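Local coordinates for protein phosphoserine aminotransferase SerC (PDB 3FFR) that probably catalyses the pyridoxal-phosphate-dependent transfer of an amino group from glutamate to 3-phosphohydroxypyruvate, giving phosphoserine for serine biosynthesis, at residues S49-T54 with K254-M259; E108-E113 with T126-A131; E319-A324 with V354-E359. All blocks are in the same frame, centred on the assembly; numbering follows the deposited sequence.

Contact 1. Residues S49-T54 with K254-M259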
ATOM      1  N   SER A  49      -8.925   5.794 -13.103  1.00 27.10           N
ATOM      2  CA  SER A  49      -7.961   5.848 -14.242  1.00 26.18           C
ATOM      3  C   SER A  49      -8.395   6.838 -15.331  1.00 28.21           C
ATOM      4  O   SER A  49      -7.642   7.739 -15.740  1.00 26.82           O
ATOM      5  CB  SER A  49      -7.742   4.439 -14.815  1.00 26.87           C
ATOM      6  OG  SER A  49      -6.780   4.426 -15.846  1.00 27.60           O
ATOM      7  N   ASP A  50      -9.634   6.707 -15.775  1.00 27.18           N
ATOM      8  CA  ASP A  50     -10.151   7.621 -16.794  1.00 30.10           C
ATOM      9  C   ASP A  50     -10.156   9.070 -16.320  1.00 28.09           C
ATOM     10  O   ASP A  50      -9.851   9.983 -17.087  1.00 28.78           O
ATOM     11  CB  ASP A  50     -11.595   7.255 -17.207  1.00 31.12           C
ATOM     12  CG  ASP A  50     -11.671   6.041 -18.132  1.00 37.37           C
ATOM     13  OD1 ASP A  50     -10.608   5.575 -18.592  1.00 29.81           O
ATOM     14  OD2 ASP A  50     -12.805   5.550 -18.407  1.00 31.56           O
ATOM     15  N   ASN A  51     -10.600   9.292 -15.085  1.00 29.59           N
ATOM     16  CA  ASN A  51     -10.714  10.683 -14.575  1.00 28.88           C
ATOM     17  C   ASN A  51      -9.350  11.346 -14.514  1.00 29.02           C
ATOM     18  O   ASN A  51      -9.221  12.525 -14.771  1.00 27.36           O
ATOM     19  CB  ASN A  51     -11.393  10.779 -13.205  1.00 28.93           C
ATOM     20  CG  ASN A  51     -12.907  10.582 -13.272  1.00 32.82           C
ATOM     21  OD1 ASN A  51     -13.492  10.451 -14.371  1.00 27.86           O
ATOM     22  ND2 ASN A  51     -13.558  10.541 -12.083  1.00 26.88           N
ATOM     23  N   LEU A  52      -8.318  10.571 -14.182  1.00 28.19           N
ATOM     24  CA  LEU A  52      -6.960  11.125 -14.151  1.00 27.07           C
ATOM     25  C   LEU A  52      -6.527  11.487 -15.573  1.00 27.91           C
ATOM     26  O   LEU A  52      -5.883  12.518 -15.793  1.00 28.24           O
ATOM     27  CB  LEU A  52      -5.950  10.173 -13.507  1.00 27.62           C
ATOM     28  CG  LEU A  52      -6.015  10.079 -11.984  1.00 28.12           C
ATOM     29  CD1 LEU A  52      -5.197   8.858 -11.489  1.00 27.11           C
ATOM     30  CD2 LEU A  52      -5.495  11.384 -11.332  1.00 29.48           C
ATOM     31  N   LYS A  53      -6.863  10.624 -16.519  1.00 26.34           N
ATOM     32  CA  LYS A  53      -6.454  10.885 -17.921  1.00 26.46           C
ATOM     33  C   LYS A  53      -7.135  12.156 -18.415  1.00 27.62           C
ATOM     34  O   LYS A  53      -6.567  12.954 -19.166  1.00 27.99           O
ATOM     35  CB  LYS A  53      -6.768   9.701 -18.824  1.00 27.94           C
ATOM     36  CG  LYS A  53      -5.921   8.485 -18.510  1.00 27.50           C
ATOM     37  CD  LYS A  53      -6.355   7.202 -19.230  1.00 29.47           C
ATOM     38  CE  LYS A  53      -5.496   6.039 -18.810  1.00 28.02           C
ATOM     39  NZ  LYS A  53      -5.842   4.745 -19.484  1.00 28.41           N
ATOM     40  N   THR A  54      -8.367  12.343 -17.979  1.00 27.20           N
ATOM     41  CA  THR A  54      -9.125  13.529 -18.423  1.00 26.83           C
ATOM     42  C   THR A  54      -8.577  14.792 -17.728  1.00 27.51           C
ATOM     43  O   THR A  54      -8.239  15.822 -18.359  1.00 28.80           O
ATOM     44  CB  THR A  54     -10.625  13.359 -18.127  1.00 29.89           C
ATOM     45  OG1 THR A  54     -11.116  12.195 -18.799  1.00 27.60           O
ATOM     46  CG2 THR A  54     -11.410  14.577 -18.598  1.00 27.90           C
ATOM     47  N   LYS A 254     -13.748   9.534  -7.074  1.00 26.85           N
ATOM     48  CA  LYS A 254     -14.786  10.481  -6.646  1.00 27.92           C
ATOM     49  C   LYS A 254     -14.227  11.909  -6.580  1.00 28.75           C
ATOM     50  O   LYS A 254     -14.837  12.875  -7.068  1.00 26.45           O
ATOM     51  CB  LYS A 254     -15.369  10.096  -5.284  1.00 28.51           C
ATOM     52  CG  LYS A 254     -16.203   8.817  -5.281  1.00 28.43           C
ATOM     53  CD  LYS A 254     -17.435   8.917  -6.186  1.00 29.84           C
ATOM     54  CE  LYS A 254     -18.309   7.686  -6.103  1.00 34.62           C
ATOM     55  NZ  LYS A 254     -19.531   7.814  -6.960  1.00 38.86           N
ATOM     56  N   VAL A 255     -13.063  12.055  -5.957  1.00 28.53           N
ATOM     57  CA  VAL A 255     -12.430  13.393  -5.805  1.00 26.46           C
ATOM     58  C   VAL A 255     -12.017  13.961  -7.134  1.00 26.54           C
ATOM     59  O   VAL A 255     -12.202  15.151  -7.425  1.00 26.80           O
ATOM     60  CB  VAL A 255     -11.233  13.346  -4.814  1.00 28.46           C
ATOM     61  CG1 VAL A 255     -10.335  14.580  -4.919  1.00 25.38           C
ATOM     62  CG2 VAL A 255     -11.782  13.141  -3.371  1.00 28.69           C
ATOM     63  N   THR A 256     -11.467  13.108  -7.978  1.00 26.43           N
ATOM     64  CA  THR A 256     -11.096  13.598  -9.308  1.00 23.98           C
ATOM     65  C   THR A 256     -12.351  14.008 -10.062  1.00 26.78           C
ATOM     66  O   THR A 256     -12.301  14.943 -10.858  1.00 27.63           O
ATOM     67  CB  THR A 256     -10.261  12.616 -10.123  1.00 24.63           C
ATOM     68  OG1 THR A 256     -10.908  11.323 -10.192  1.00 29.30           O
ATOM     69  CG2 THR A 256      -8.861  12.450  -9.480  1.00 25.23           C
ATOM     70  N   GLY A 257     -13.469  13.335  -9.800  1.00 27.53           N
ATOM     71  CA  GLY A 257     -14.745  13.742 -10.435  1.00 28.48           C
ATOM     72  C   GLY A 257     -15.116  15.151  -9.999  1.00 28.48           C
ATOM     73  O   GLY A 257     -15.517  16.033 -10.803  1.00 26.96           O
ATOM     74  N   ASP A 258     -14.961  15.375  -8.712  1.00 28.47           N
ATOM     75  CA  ASP A 258     -15.249  16.680  -8.128  1.00 28.39           C
ATOM     76  C   ASP A 258     -14.323  17.726  -8.763  1.00 27.89           C
ATOM     77  O   ASP A 258     -14.727  18.836  -9.075  1.00 26.86           O
ATOM     78  CB  ASP A 258     -15.060  16.670  -6.592  1.00 29.87           C
ATOM     79  CG  ASP A 258     -16.071  15.788  -5.868  1.00 34.64           C
ATOM     80  OD1 ASP A 258     -17.230  15.719  -6.342  1.00 33.80           O
ATOM     81  OD2 ASP A 258     -15.716  15.185  -4.822  1.00 28.19           O
HETATM   82  N   MSE A 259     -13.057  17.362  -8.922  1.00 27.77           N
HETATM   83  CA  MSE A 259     -12.064  18.278  -9.472  1.00 27.87           C
HETATM   84  C   MSE A 259     -12.379  18.649 -10.921  1.00 27.95           C
HETATM   85  O   MSE A 259     -12.212  19.791 -11.356  1.00 27.91           O
HETATM   86  CB  MSE A 259     -10.627  17.728  -9.352  1.00 27.96           C
HETATM   87  CG  MSE A 259     -10.142  17.707  -7.970  1.00 25.58           C
HETATM   88 SE   MSE A 259      -8.320  16.957  -7.910  0.75 26.79          SE
HETATM   89  CE  MSE A 259      -7.916  17.305  -6.061  1.00 31.32           C
TER
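The carboxamide of Asn51 meets Thr256 at its nitrogen end, where ND2 gives a weak hydrogen bond to Thr256 OG1 at 3.3 Å, bent to 146° at the hydrogen. Gly257 N stands off the amide plane, 3.6 Å from Asn51 ND2, close but with no hydrogen bond between them. The amide's stronger partner is the carbonyl of Gly253, one turn earlier, so ND2 reaches two parts of helix 246-262.

Behind the amide, the stem of Asn51 is pressed close as well: CB comes within 3.1 Å of Thr256 OG1, a tight approach for a carbon and an oxygen. With chi1 at 53°, OG1 of Thr256 sits between its own backbone N and carbonyl carbon, which leaves it facing Asn51 while its stronger bond runs back to Leu252 O. The methyl takes the other direction: Thr256 CG2 lies 4.0 Å from Leu52 CD2, the two side chains meeting at about a right angle. Leu52 also packs on Leu252 and on Val64 of strand 62-67.

These are two helices, 39-55 and 246-262, whose short segments run in roughly the same direction, 31° apart, with axes 9.0 Å from each other at closest approach. Thr256 and Gly257 present little bulk where the helices approach. A polyethylene glycol molecule, probably from the crystallisation liquor, lies against Asp50, Lys53 and Thr54.

Chemically, one hydroxyl serves two helices: it accepts weakly from the Asn51 amide and donates to a carbonyl of its own helix. The cross-helix bond itself is weak, so the grip on Asn51 probably depends more on the Gly253 carbonyl.

Contact 2. Residues E108-E113 with T126-A131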
ATOM      1  N   GLU A 108      24.694   3.032 -10.693  1.00 30.26           N
ATOM      2  CA  GLU A 108      25.560   4.209 -10.590  1.00 31.85           C
ATOM      3  C   GLU A 108      24.758   5.432 -11.018  1.00 33.67           C
ATOM      4  O   GLU A 108      24.274   5.522 -12.140  1.00 39.16           O
ATOM      5  CB  GLU A 108      26.776   4.073 -11.484  1.00 34.91           C
ATOM      6  CG  GLU A 108      27.689   2.943 -11.121  1.00 38.45           C
ATOM      7  CD  GLU A 108      28.882   2.814 -12.079  1.00 48.64           C
ATOM      8  OE1 GLU A 108      29.188   3.777 -12.805  1.00 47.99           O
ATOM      9  OE2 GLU A 108      29.499   1.730 -12.096  1.00 62.00           O
ATOM     10  N   ALA A 109      24.669   6.404 -10.133  1.00 30.78           N
ATOM     11  CA  ALA A 109      23.888   7.613 -10.414  1.00 29.35           C
ATOM     12  C   ALA A 109      24.719   8.886 -10.513  1.00 29.14           C
ATOM     13  O   ALA A 109      25.572   9.161  -9.674  1.00 29.80           O
ATOM     14  CB  ALA A 109      22.808   7.797  -9.306  1.00 27.98           C
ATOM     15  N   TYR A 110      24.453   9.650 -11.563  1.00 26.12           N
ATOM     16  CA  TYR A 110      24.984  11.005 -11.684  1.00 25.63           C
ATOM     17  C   TYR A 110      24.111  11.909 -10.857  1.00 28.78           C
ATOM     18  O   TYR A 110      22.896  11.730 -10.784  1.00 27.76           O
ATOM     19  CB  TYR A 110      24.954  11.500 -13.122  1.00 26.46           C
ATOM     20  CG  TYR A 110      25.812  10.722 -14.109  1.00 26.63           C
ATOM     21  CD1 TYR A 110      27.199  10.867 -14.101  1.00 28.75           C
ATOM     22  CD2 TYR A 110      25.248   9.931 -15.097  1.00 29.96           C
ATOM     23  CE1 TYR A 110      27.997  10.189 -15.001  1.00 28.32           C
ATOM     24  CE2 TYR A 110      26.039   9.256 -16.004  1.00 28.13           C
ATOM     25  CZ  TYR A 110      27.405   9.397 -15.960  1.00 28.88           C
ATOM     26  OH  TYR A 110      28.187   8.724 -16.878  1.00 28.90           O
ATOM     27  N   LYS A 111      24.739  12.905 -10.253  1.00 28.12           N
ATOM     28  CA  LYS A 111      24.038  13.877  -9.455  1.00 29.94           C
ATOM     29  C   LYS A 111      24.379  15.303  -9.857  1.00 31.15           C
ATOM     30  O   LYS A 111      25.560  15.675  -9.907  1.00 30.38           O
ATOM     31  CB  LYS A 111      24.390  13.680  -7.970  1.00 33.05           C
ATOM     32  CG  LYS A 111      23.773  14.699  -7.083  1.00 34.58           C
ATOM     33  CD  LYS A 111      23.897  14.386  -5.597  1.00 39.74           C
ATOM     34  CE  LYS A 111      25.331  14.119  -5.166  1.00 38.68           C
ATOM     35  NZ  LYS A 111      25.463  14.261  -3.682  1.00 41.70           N
ATOM     36  N   GLU A 112      23.340  16.049 -10.208  1.00 27.80           N
ATOM     37  CA  GLU A 112      23.415  17.487 -10.438  1.00 28.17           C
ATOM     38  C   GLU A 112      22.819  18.092  -9.177  1.00 29.32           C
ATOM     39  O   GLU A 112      21.616  17.948  -8.901  1.00 26.49           O
ATOM     40  CB  GLU A 112      22.617  17.915 -11.660  1.00 29.24           C
ATOM     41  CG  GLU A 112      22.726  19.386 -11.981  1.00 30.19           C
ATOM     42  CD  GLU A 112      24.068  19.784 -12.551  1.00 39.13           C
ATOM     43  OE1 GLU A 112      24.766  18.925 -13.123  1.00 37.27           O
ATOM     44  OE2 GLU A 112      24.397  20.977 -12.466  1.00 39.34           O
ATOM     45  N   GLU A 113      23.645  18.783  -8.397  1.00 28.89           N
ATOM     46  CA  GLU A 113      23.167  19.262  -7.064  1.00 28.30           C
ATOM     47  C   GLU A 113      23.084  20.743  -6.892  1.00 32.21           C
ATOM     48  O   GLU A 113      23.899  21.487  -7.432  1.00 32.28           O
ATOM     49  CB  GLU A 113      24.093  18.670  -5.969  1.00 30.54           C
ATOM     50  CG  GLU A 113      23.567  18.876  -4.555  1.00 33.31           C
ATOM     51  CD  GLU A 113      24.215  17.966  -3.512  1.00 40.94           C
ATOM     52  OE1 GLU A 113      25.161  17.232  -3.838  1.00 42.67           O
ATOM     53  OE2 GLU A 113      23.757  17.986  -2.354  1.00 44.89           O
ATOM     54  N   THR A 126      24.317  19.918 -18.139  1.00 27.27           N
ATOM     55  CA  THR A 126      24.447  18.925 -19.190  1.00 28.22           C
ATOM     56  C   THR A 126      24.142  17.552 -18.560  1.00 29.87           C
ATOM     57  O   THR A 126      24.227  17.357 -17.357  1.00 29.58           O
ATOM     58  CB  THR A 126      25.836  18.920 -19.839  1.00 29.24           C
ATOM     59  OG1 THR A 126      26.811  18.639 -18.836  1.00 31.06           O
ATOM     60  CG2 THR A 126      26.151  20.256 -20.538  1.00 31.40           C
ATOM     61  N   VAL A 127      23.756  16.609 -19.400  1.00 26.98           N
ATOM     62  CA  VAL A 127      23.430  15.247 -18.971  1.00 26.68           C
ATOM     63  C   VAL A 127      24.297  14.277 -19.756  1.00 27.80           C
ATOM     64  O   VAL A 127      24.297  14.311 -21.010  1.00 26.21           O
ATOM     65  CB  VAL A 127      21.943  14.913 -19.237  1.00 27.42           C
ATOM     66  CG1 VAL A 127      21.644  13.481 -18.836  1.00 26.17           C
ATOM     67  CG2 VAL A 127      21.004  15.928 -18.523  1.00 26.73           C
ATOM     68  N   PRO A 128      25.067  13.417 -19.052  1.00 28.98           N
ATOM     69  CA  PRO A 128      25.885  12.463 -19.785  1.00 28.77           C
ATOM     70  C   PRO A 128      25.061  11.583 -20.693  1.00 27.76           C
ATOM     71  O   PRO A 128      23.935  11.173 -20.361  1.00 28.12           O
ATOM     72  CB  PRO A 128      26.548  11.634 -18.691  1.00 29.06           C
ATOM     73  CG  PRO A 128      26.573  12.547 -17.495  1.00 31.78           C
ATOM     74  CD  PRO A 128      25.336  13.399 -17.594  1.00 27.75           C
ATOM     75  N   ALA A 129      25.662  11.254 -21.822  1.00 27.46           N
ATOM     76  CA  ALA A 129      24.992  10.444 -22.822  1.00 27.02           C
ATOM     77  C   ALA A 129      24.600   9.070 -22.329  1.00 29.28           C
ATOM     78  O   ALA A 129      23.587   8.502 -22.769  1.00 31.78           O
ATOM     79  CB  ALA A 129      25.880  10.337 -24.106  1.00 26.05           C
ATOM     80  N   ASP A 130      25.395   8.529 -21.419  1.00 26.87           N
ATOM     81  CA  ASP A 130      25.150   7.151 -20.918  1.00 27.80           C
ATOM     82  C   ASP A 130      24.157   7.088 -19.751  1.00 27.52           C
ATOM     83  O   ASP A 130      23.890   6.029 -19.211  1.00 27.77           O
ATOM     84  CB  ASP A 130      26.444   6.394 -20.593  1.00 30.47           C
ATOM     85  CG  ASP A 130      27.229   6.999 -19.466  1.00 32.80           C
ATOM     86  OD1 ASP A 130      26.833   8.077 -18.968  1.00 29.66           O
ATOM     87  OD2 ASP A 130      28.265   6.388 -19.099  1.00 34.17           O
ATOM     88  N   ALA A 131      23.616   8.242 -19.373  1.00 26.28           N
ATOM     89  CA  ALA A 131      22.513   8.276 -18.376  1.00 27.15           C
ATOM     90  C   ALA A 131      21.274   7.710 -19.082  1.00 27.79           C
ATOM     91  O   ALA A 131      20.893   8.183 -20.158  1.00 27.23           O
ATOM     92  CB  ALA A 131      22.226   9.700 -17.883  1.00 26.33           C
TER
HETATM   93  O   HOH W   1      25.955  19.915 -15.498  1.00 37.34           O
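Tyr110 and Asp130 make the one direct hydrogen bond here: the phenol OH gives its proton to Asp130 OD1 at 2.6 Å, which receives it on its syn lone pair, with ring and carboxylate planes 39° apart. A chi1 of 65° tucks the Asp130 carboxylate back over its own backbone and brings OD1 to the ring edge. Lys85 ties the pair from outside, with a salt bridge to Asp130 OD2 and a hydrogen bond to the Tyr110 hydroxyl.

The apolar part is a CH-pi contact. Pro128 CG sits over the middle of the Tyr110 ring, 3.5 Å from the centroid and only 7° off the normal. Ala131 CB adds a looser touch at 4.1 Å from Tyr110 CD2.

Further along the strand a water bridges the segments, donating to Glu112 OE1 at 2.8 Å and accepting from Thr126 N at 3.1 Å.

Pro128 to Ala131 form a type I beta turn, closed by Ala131 N to Pro128 O, which carries proline and aspartate to the same tyrosine. The loop leading into strand 133-137 thus packs on the outermost strand 108-113 chiefly through Tyr110, at the edge of the large-domain sheet of a fold-type I aminotransferase.

Contact 3. Residues E319-A324 with V354-E359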
ATOM      1  N   GLU A 319      -3.505  27.478  17.575  1.00 33.71           N
ATOM      2  CA  GLU A 319      -4.332  26.394  18.098  1.00 38.01           C
ATOM      3  C   GLU A 319      -5.764  26.820  18.469  1.00 36.90           C
ATOM      4  O   GLU A 319      -6.712  26.140  18.085  1.00 34.46           O
ATOM      5  CB  GLU A 319      -3.658  25.684  19.270  1.00 37.31           C
ATOM      6  CG  GLU A 319      -4.267  24.330  19.566  1.00 49.33           C
ATOM      7  CD  GLU A 319      -3.592  23.636  20.738  1.00 58.99           C
ATOM      8  OE1 GLU A 319      -2.882  24.322  21.517  1.00 61.66           O
ATOM      9  OE2 GLU A 319      -3.783  22.406  20.889  1.00 65.51           O
ATOM     10  N   PRO A 320      -5.928  27.915  19.234  1.00 36.83           N
ATOM     11  CA  PRO A 320      -7.270  28.353  19.620  1.00 36.00           C
ATOM     12  C   PRO A 320      -8.143  28.747  18.431  1.00 35.95           C
ATOM     13  O   PRO A 320      -9.386  28.829  18.549  1.00 34.45           O
ATOM     14  CB  PRO A 320      -7.006  29.594  20.496  1.00 38.32           C
ATOM     15  CG  PRO A 320      -5.609  29.457  20.954  1.00 41.30           C
ATOM     16  CD  PRO A 320      -4.875  28.705  19.897  1.00 39.40           C
ATOM     17  N   PHE A 321      -7.476  28.977  17.308  1.00 31.33           N
ATOM     18  CA  PHE A 321      -8.127  29.362  16.057  1.00 32.10           C
ATOM     19  C   PHE A 321      -8.343  28.158  15.131  1.00 31.45           C
ATOM     20  O   PHE A 321      -8.746  28.308  13.966  1.00 32.27           O
ATOM     21  CB  PHE A 321      -7.305  30.396  15.319  1.00 31.33           C
ATOM     22  CG  PHE A 321      -7.204  31.704  16.045  1.00 33.96           C
ATOM     23  CD1 PHE A 321      -8.181  32.670  15.872  1.00 34.39           C
ATOM     24  CD2 PHE A 321      -6.157  31.946  16.916  1.00 27.89           C
ATOM     25  CE1 PHE A 321      -8.120  33.896  16.569  1.00 38.68           C
ATOM     26  CE2 PHE A 321      -6.079  33.196  17.607  1.00 36.15           C
ATOM     27  CZ  PHE A 321      -7.074  34.142  17.423  1.00 38.57           C
ATOM     28  N   ASP A 322      -8.086  26.984  15.672  1.00 31.34           N
ATOM     29  CA  ASP A 322      -8.293  25.734  14.922  1.00 32.19           C
ATOM     30  C   ASP A 322      -7.562  25.657  13.588  1.00 30.99           C
ATOM     31  O   ASP A 322      -8.139  25.313  12.539  1.00 32.68           O
ATOM     32  CB  ASP A 322      -9.775  25.498  14.693  1.00 29.63           C
ATOM     33  CG  ASP A 322     -10.434  24.826  15.882  1.00 41.60           C
ATOM     34  OD1 ASP A 322      -9.784  23.962  16.532  1.00 47.24           O
ATOM     35  OD2 ASP A 322     -11.606  25.148  16.126  1.00 41.66           O
HETATM   36  N   MSE A 323      -6.288  25.996  13.656  1.00 29.57           N
HETATM   37  CA  MSE A 323      -5.386  25.898  12.499  1.00 28.52           C
HETATM   38  C   MSE A 323      -3.989  25.486  12.933  1.00 29.94           C
HETATM   39  O   MSE A 323      -3.591  25.663  14.085  1.00 30.56           O
HETATM   40  CB  MSE A 323      -5.300  27.228  11.743  1.00 27.31           C
HETATM   41  CG  MSE A 323      -6.645  27.682  11.160  1.00 27.58           C
HETATM   42 SE   MSE A 323      -6.539  29.326  10.164  0.75 29.02          SE
HETATM   43  CE  MSE A 323      -6.221  30.544  11.646  1.00 27.58           C
ATOM     44  N   ALA A 324      -3.271  24.894  11.990  1.00 27.77           N
ATOM     45  CA  ALA A 324      -1.862  24.534  12.190  1.00 29.31           C
ATOM     46  C   ALA A 324      -1.120  24.583  10.862  1.00 29.51           C
ATOM     47  O   ALA A 324      -1.698  24.311   9.822  1.00 29.33           O
ATOM     48  CB  ALA A 324      -1.719  23.141  12.817  1.00 29.36           C
ATOM     49  N   VAL A 354      -4.100  33.736   7.100  1.00 28.42           N
ATOM     50  CA  VAL A 354      -3.270  34.935   6.878  1.00 28.32           C
ATOM     51  C   VAL A 354      -3.681  36.059   7.841  1.00 29.47           C
ATOM     52  O   VAL A 354      -2.845  36.761   8.419  1.00 31.51           O
ATOM     53  CB  VAL A 354      -3.282  35.388   5.403  1.00 30.65           C
ATOM     54  CG1 VAL A 354      -2.602  36.769   5.225  1.00 27.25           C
ATOM     55  CG2 VAL A 354      -2.572  34.331   4.532  1.00 28.09           C
ATOM     56  N   GLN A 355      -4.977  36.200   8.043  1.00 28.73           N
ATOM     57  CA  GLN A 355      -5.462  37.268   8.906  1.00 31.49           C
ATOM     58  C   GLN A 355      -5.032  37.032  10.337  1.00 31.30           C
ATOM     59  O   GLN A 355      -4.681  37.967  11.074  1.00 32.44           O
ATOM     60  CB  GLN A 355      -6.981  37.385   8.841  1.00 33.36           C
ATOM     61  CG  GLN A 355      -7.571  38.257   9.937  1.00 44.76           C
ATOM     62  CD  GLN A 355      -9.083  38.184   9.936  1.00 62.49           C
ATOM     63  OE1 GLN A 355      -9.738  38.701   9.022  1.00 71.21           O
ATOM     64  NE2 GLN A 355      -9.652  37.528  10.964  1.00 64.99           N
ATOM     65  N   THR A 356      -5.047  35.767  10.718  1.00 29.27           N
ATOM     66  CA  THR A 356      -4.708  35.384  12.082  1.00 29.94           C
ATOM     67  C   THR A 356      -3.219  35.599  12.285  1.00 30.26           C
ATOM     68  O   THR A 356      -2.783  36.136  13.305  1.00 30.15           O
ATOM     69  CB  THR A 356      -5.140  33.941  12.392  1.00 29.38           C
ATOM     70  OG1 THR A 356      -6.559  33.826  12.206  1.00 30.04           O
ATOM     71  CG2 THR A 356      -4.776  33.556  13.804  1.00 28.20           C
ATOM     72  N   LEU A 357      -2.438  35.208  11.281  1.00 29.34           N
ATOM     73  CA  LEU A 357      -0.986  35.386  11.364  1.00 27.23           C
ATOM     74  C   LEU A 357      -0.635  36.876  11.463  1.00 29.89           C
ATOM     75  O   LEU A 357       0.237  37.292  12.230  1.00 30.07           O
ATOM     76  CB  LEU A 357      -0.285  34.781  10.160  1.00 28.61           C
ATOM     77  CG  LEU A 357      -0.250  33.241  10.168  1.00 27.56           C
ATOM     78  CD1 LEU A 357       0.318  32.737   8.844  1.00 27.57           C
ATOM     79  CD2 LEU A 357       0.561  32.664  11.346  1.00 30.56           C
ATOM     80  N   LYS A 358      -1.324  37.667  10.664  1.00 30.67           N
ATOM     81  CA  LYS A 358      -1.058  39.106  10.631  1.00 32.01           C
ATOM     82  C   LYS A 358      -1.326  39.757  11.957  1.00 33.13           C
ATOM     83  O   LYS A 358      -0.570  40.628  12.424  1.00 32.98           O
ATOM     84  CB  LYS A 358      -1.930  39.792   9.586  1.00 32.85           C
ATOM     85  CG  LYS A 358      -1.538  39.430   8.175  1.00 47.02           C
ATOM     86  CD  LYS A 358      -2.577  39.842   7.151  1.00 57.40           C
ATOM     87  CE  LYS A 358      -2.770  41.333   7.080  1.00 57.51           C
ATOM     88  NZ  LYS A 358      -3.720  41.633   5.968  1.00 62.99           N
ATOM     89  N   GLU A 359      -2.414  39.312  12.553  1.00 31.38           N
ATOM     90  CA  GLU A 359      -2.909  39.899  13.793  1.00 34.88           C
ATOM     91  C   GLU A 359      -2.135  39.464  15.008  1.00 34.69           C
ATOM     92  O   GLU A 359      -1.863  40.284  15.887  1.00 33.77           O
ATOM     93  CB  GLU A 359      -4.398  39.602  13.986  1.00 35.66           C
ATOM     94  CG  GLU A 359      -5.297  40.317  12.980  1.00 46.13           C
ATOM     95  CD  GLU A 359      -6.791  40.068  13.215  1.00 58.86           C
ATOM     96  OE1 GLU A 359      -7.133  39.332  14.161  1.00 65.64           O
ATOM     97  OE2 GLU A 359      -7.621  40.608  12.443  1.00 65.60           O
TER
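Phe321 and Thr356 bring the backbones nearest, with their CA atoms 8.0 Å apart. Residues 319-321 form a short 3-10 turn, closed by Asp322 N to Glu319 O at 2.9 Å. Asp322 then takes a left-handed conformation, and the chain leaves it extended through Met323 and Ala324 as strand 323-327 begins. Across from it, residues 354-359 are regular alpha helix.

Thr356 is the residue both side chains close on. Its CG2, anti to the backbone N, is laid over one face of the Phe321 ring in a CH-pi contact, 3.8 Å from the centroid and 14° off the normal, slightly displaced toward the rim. The two side chains approach at a slant.

In fold terms this is the mixed sheet of the C-terminal domain meeting the last helix, 347-360; backbone bonds to Ile6 join strand 323-327 to the N-terminal strand 6-8, and Leu318 of helix 311-318 also packs against Thr356.

Met323, present as selenomethionine, comes to Thr356 tip to tip: its chain bends at chi3 (-70°) so that CE lies 3.3 Å from Thr356 OG1 and 3.6 Å from Thr356 CB. The hydroxyl is buried but satisfied within its own helix, bonded to Lys352 O. With Phe321 cut back to an alanine, the Thr356 methyl would probably lose the ring face it rests on, and a gap would be likely to open beside the helix. Lys352 NZ is hydrogen-bonded to Phe321 O, a polar tie beside the apolar contact.

From the N terminus, the chain enters contact 1 on helix 39-55 and opens a long loop that closes about 200 residues later, when helix 246-262 packs beside helix 39-55. Contact 2 falls entirely within this excursion: strand 108-113 is joined to the loop before strand 133-137, a short closure on the far edge of the seven-stranded sheet. Contact 3 follows in series, after contact 1 has closed, linking the start of strand 323-327 to the C-terminal helix 347-360. None of the loops cross, and none of the contacts touch. Contacts 2 and 3 lie on opposite sides of the chain's centre, as do contacts 1 and 2, whose nearest atoms are about 27 Å apart.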